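Local coordinates for gdp-l-fucose synthetase (Naegleria fowleri, PDB 6AQZ), which binds NADP and probably catalyses the NADPH-dependent last step of GDP-L-fucose synthesis from GDP-4-keto-6-deoxy-D-mannose, at residues G32-V40 with P190-D198. Numbering follows the deposited sequence.
Sequences GTGLFGKAV and PTNLFGPHD. With NAP (NADP nicotinamide-adenine-dinucleotide phosphate), chain G.
The NADP pocket of a Rossmann-type fold joins residues 32-40, the glycine-rich turn with the start of helix 35-46, to residues 190-198, the end of strand 184-194 with the turn after it. L35 is the main apolar link. Its CG lies anti to the backbone N (chi1 170°), which carries its two methyls to residues 190-198. CD2 packs on L193 CB at 3.7 Å and also touches the D198 carboxylate. CD1 faces the carbonyl oxygens of G195 and P196 in the type II turn G195-D198. L193 CD1 sits over one face of the F36 ring, offset toward the rim, in a CH-pi contact 4.0 Å from the ring centroid. P190 CG meets the same ring at CE2. Farther along the helix, K38 bends at chi2 and chi3 and lays CE over the centre of the H197 imidazole, 3.5 Å from its centroid. K38 NZ goes on to a salt bridge with E41.

The cofactor is held by both 32-40 and 190-198. L35 N gives a nearly straight bond (168°) to NAP O2A at 2.8 Å, and F36 N reaches NAP O1N at 3.1 Å. The helix N-terminus thus probably helps to offset the diphosphate charge. T33 OG1 bonds both O3B and O1X of NAP, the latter on the 2'-phosphate. L193 N holds the nicotinamide amide through O7N at 3.2 Å.

F36 also packs on A243 and L247 of helix 240-253. From 190-198, L193 leans on L238 of strand 234-239, while F194 and P196 rest against helix 321-335.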
loop_
_atom_site.group_PDB
_atom_site.type_symbol
_atom_site.label_atom_id
_atom_site.label_comp_id
_atom_site.label_asym_id
_atom_site.label_seq_id
_atom_site.Cartn_x
_atom_site.Cartn_y
_atom_site.Cartn_z
ATOM N N GLY A 32 -1.474 14.152 19.292
ATOM C CA GLY A 32 -0.793 15.177 20.058
ATOM C C GLY A 32 -0.538 14.854 21.525
ATOM O O GLY A 32 0.098 15.668 22.193
ATOM N N THR A 33 -1.026 13.710 22.037
ATOM C CA THR A 33 -0.837 13.315 23.428
ATOM C C THR A 33 0.290 12.302 23.614
ATOM O O THR A 33 0.639 11.993 24.762
ATOM C CB THR A 33 -2.138 12.742 24.045
ATOM O OG1 THR A 33 -2.561 11.575 23.328
ATOM C CG2 THR A 33 -3.267 13.789 24.028
ATOM N N GLY A 34 0.884 11.801 22.526
ATOM C CA GLY A 34 1.976 10.850 22.615
ATOM C C GLY A 34 3.320 11.540 22.751
ATOM O O GLY A 34 3.417 12.761 22.882
ATOM N N LEU A 35 4.379 10.742 22.610
ATOM C CA LEU A 35 5.734 11.266 22.774
ATOM C C LEU A 35 6.013 12.491 21.885
ATOM O O LEU A 35 6.283 13.596 22.384
ATOM C CB LEU A 35 6.732 10.144 22.474
ATOM C CG LEU A 35 8.184 10.584 22.378
ATOM C CD1 LEU A 35 8.651 11.084 23.762
ATOM C CD2 LEU A 35 9.067 9.470 21.905
ATOM N N PHE A 36 5.904 12.325 20.560
ATOM C CA PHE A 36 6.233 13.404 19.628
ATOM C C PHE A 36 5.293 14.587 19.830
ATOM O O PHE A 36 5.736 15.744 19.899
ATOM C CB PHE A 36 6.173 12.869 18.180
ATOM C CG PHE A 36 7.035 13.630 17.161
ATOM C CD1 PHE A 36 7.707 14.802 17.498
ATOM C CD2 PHE A 36 7.152 13.158 15.866
ATOM C CE1 PHE A 36 8.469 15.479 16.571
ATOM C CE2 PHE A 36 7.932 13.837 14.904
ATOM C CZ PHE A 36 8.580 14.999 15.259
ATOM N N GLY A 37 3.999 14.304 20.000
ATOM C CA GLY A 37 3.020 15.368 20.146
ATOM C C GLY A 37 3.261 16.256 21.355
ATOM O O GLY A 37 3.139 17.484 21.263
ATOM N N LYS A 38 3.560 15.642 22.521
ATOM C CA LYS A 38 3.813 16.420 23.737
ATOM C C LYS A 38 5.054 17.287 23.578
ATOM O O LYS A 38 5.132 18.376 24.149
ATOM C CB LYS A 38 3.964 15.495 24.951
ATOM C CG LYS A 38 2.683 14.724 25.297
ATOM C CD LYS A 38 1.537 15.618 25.721
ATOM C CE LYS A 38 1.630 15.936 27.199
ATOM N NZ LYS A 38 0.433 16.677 27.656
ATOM N N ALA A 39 6.048 16.808 22.823
ATOM C CA ALA A 39 7.223 17.626 22.562
ATOM C C ALA A 39 6.857 18.865 21.746
ATOM O O ALA A 39 7.267 19.984 22.084
ATOM C CB ALA A 39 8.281 16.788 21.856
ATOM N N VAL A 40 6.038 18.694 20.701
ATOM C CA VAL A 40 5.574 19.848 19.938
ATOM C C VAL A 40 4.828 20.818 20.849
ATOM O O VAL A 40 5.041 22.036 20.791
ATOM C CB VAL A 40 4.713 19.395 18.741
ATOM C CG1 VAL A 40 4.067 20.592 18.063
ATOM C CG2 VAL A 40 5.555 18.609 17.747
ATOM N N PRO A 190 11.318 10.782 11.234
ATOM C CA PRO A 190 12.167 10.826 12.421
ATOM C C PRO A 190 12.812 9.470 12.650
ATOM O O PRO A 190 12.304 8.426 12.239
ATOM C CB PRO A 190 11.202 11.213 13.548
ATOM C CG PRO A 190 9.865 10.769 13.071
ATOM C CD PRO A 190 9.882 10.825 11.565
ATOM N N THR A 191 13.981 9.517 13.248
ATOM C CA THR A 191 14.706 8.338 13.689
ATOM C C THR A 191 14.192 7.943 15.082
ATOM O O THR A 191 13.056 8.262 15.446
ATOM C CB THR A 191 16.207 8.643 13.690
ATOM O OG1 THR A 191 16.949 7.424 13.672
ATOM C CG2 THR A 191 16.610 9.524 14.929
ATOM N N ASN A 192 14.974 7.168 15.832
ATOM C CA ASN A 192 14.630 6.798 17.206
ATOM C C ASN A 192 14.429 8.012 18.104
ATOM O O ASN A 192 15.383 8.722 18.436
ATOM C CB ASN A 192 15.721 5.903 17.786
ATOM C CG ASN A 192 16.041 4.738 16.877
ATOM O OD1 ASN A 192 15.264 3.798 16.774
ATOM N ND2 ASN A 192 17.163 4.823 16.168
ATOM N N LEU A 193 13.198 8.244 18.510
ATOM C CA LEU A 193 12.877 9.345 19.399
ATOM C C LEU A 193 12.938 8.899 20.860
ATOM O O LEU A 193 12.726 7.726 21.180
ATOM C CB LEU A 193 11.482 9.903 19.088
ATOM C CG LEU A 193 11.227 10.459 17.688
ATOM C CD1 LEU A 193 9.858 11.153 17.608
ATOM C CD2 LEU A 193 12.358 11.349 17.211
ATOM N N PHE A 194 13.253 9.843 21.748
ATOM C CA PHE A 194 13.126 9.586 23.182
ATOM C C PHE A 194 12.757 10.874 23.896
ATOM O O PHE A 194 12.966 11.985 23.389
ATOM C CB PHE A 194 14.416 8.999 23.784
ATOM C CG PHE A 194 15.577 9.957 23.775
ATOM C CD1 PHE A 194 16.316 10.164 22.605
ATOM C CD2 PHE A 194 15.906 10.695 24.925
ATOM C CE1 PHE A 194 17.380 11.052 22.594
ATOM C CE2 PHE A 194 16.960 11.603 24.918
ATOM C CZ PHE A 194 17.704 11.771 23.755
ATOM N N GLY A 195 12.206 10.719 25.090
ATOM C CA GLY A 195 11.892 11.870 25.891
ATOM C C GLY A 195 10.685 11.691 26.776
ATOM O O GLY A 195 10.150 10.584 26.950
ATOM N N PRO A 196 10.235 12.797 27.356
ATOM C CA PRO A 196 9.104 12.729 28.282
ATOM C C PRO A 196 7.829 12.312 27.568
ATOM O O PRO A 196 7.673 12.499 26.362
ATOM C CB PRO A 196 9.008 14.157 28.852
ATOM C CG PRO A 196 9.836 15.002 28.014
ATOM C CD PRO A 196 10.876 14.120 27.352
ATOM N N HIS A 197 6.922 11.714 28.343
ATOM C CA HIS A 197 5.629 11.214 27.879
ATOM C C HIS A 197 5.752 10.047 26.906
ATOM O O HIS A 197 4.786 9.719 26.219
ATOM C CB HIS A 197 4.799 12.334 27.256
ATOM C CG HIS A 197 4.488 13.441 28.210
ATOM N ND1 HIS A 197 3.475 13.357 29.139
ATOM C CD2 HIS A 197 5.056 14.660 28.377
ATOM C CE1 HIS A 197 3.428 14.480 29.834
ATOM N NE2 HIS A 197 4.375 15.288 29.390
ATOM N N ASP A 198 6.907 9.386 26.894
ATOM C CA ASP A 198 7.154 8.178 26.127
ATOM C C ASP A 198 6.371 7.010 26.714
ATOM O O ASP A 198 5.641 7.146 27.698
ATOM C CB ASP A 198 8.645 7.870 26.122
ATOM C CG ASP A 198 9.094 7.142 24.870
ATOM O OD1 ASP A 198 8.246 6.505 24.211
ATOM O OD2 ASP A 198 10.310 7.193 24.576
HETATM P PA NAP G . 2.876 7.484 20.738
HETATM O O1A NAP G . 2.541 6.027 20.835
HETATM O O2A NAP G . 3.756 8.160 21.757
HETATM O O5B NAP G . 1.507 8.402 20.623
HETATM C C5B NAP G . 0.869 8.037 19.449
HETATM C C4B NAP G . -0.372 8.962 19.319
HETATM O O4B NAP G . -1.340 8.411 18.390
HETATM C C3B NAP G . -1.079 9.198 20.715
HETATM O O3B NAP G . -1.548 10.517 20.795
HETATM C C2B NAP G . -2.329 8.318 20.578
HETATM O O2B NAP G . -3.407 8.799 21.201
HETATM C C1B NAP G . -2.599 8.563 19.033
HETATM N N9A NAP G . -3.538 7.590 18.485
HETATM C C8A NAP G . -3.323 6.244 18.272
HETATM N N7A NAP G . -4.395 5.611 17.742
HETATM C C5A NAP G . -5.350 6.607 17.624
HETATM C C6A NAP G . -6.658 6.573 17.150
HETATM N N6A NAP G . -7.204 5.380 16.677
HETATM N N1A NAP G . -7.416 7.696 17.102
HETATM C C2A NAP G . -6.794 8.819 17.570
HETATM N N3A NAP G . -5.552 9.003 18.066
HETATM C C4A NAP G . -4.835 7.854 18.073
HETATM O O3 NAP G . 3.589 7.493 19.229
HETATM P PN NAP G . 4.749 8.573 19.075
HETATM O O1N NAP G . 4.335 9.955 19.407
HETATM O O2N NAP G . 6.120 8.026 19.406
HETATM O O5D NAP G . 4.935 8.692 17.339
HETATM C C5D NAP G . 3.947 9.432 16.742
HETATM C C4D NAP G . 4.359 9.480 15.288
HETATM O O4D NAP G . 5.796 9.489 15.241
HETATM C C3D NAP G . 3.894 8.109 14.599
HETATM O O3D NAP G . 3.394 8.376 13.334
HETATM C C2D NAP G . 5.201 7.286 14.547
HETATM O O2D NAP G . 5.319 6.483 13.438
HETATM C C1D NAP G . 6.250 8.428 14.408
HETATM N N1N NAP G . 7.603 7.938 14.802
HETATM C C2N NAP G . 7.952 7.700 16.134
HETATM C C3N NAP G . 9.203 7.212 16.450
HETATM C C7N NAP G . 9.556 6.951 17.883
HETATM O O7N NAP G . 10.630 6.427 18.226
HETATM N N7N NAP G . 8.643 7.298 18.884
HETATM C C4N NAP G . 10.224 6.912 15.420
HETATM C C5N NAP G . 9.755 7.182 14.026
HETATM C C6N NAP G . 8.537 7.663 13.771
HETATM P P2B NAP G . -3.658 8.271 22.962
HETATM O O1X NAP G . -2.498 8.976 23.595
HETATM O O2X NAP G . -5.047 8.863 23.210
HETATM O O3X NAP G . -3.558 6.783 22.802
#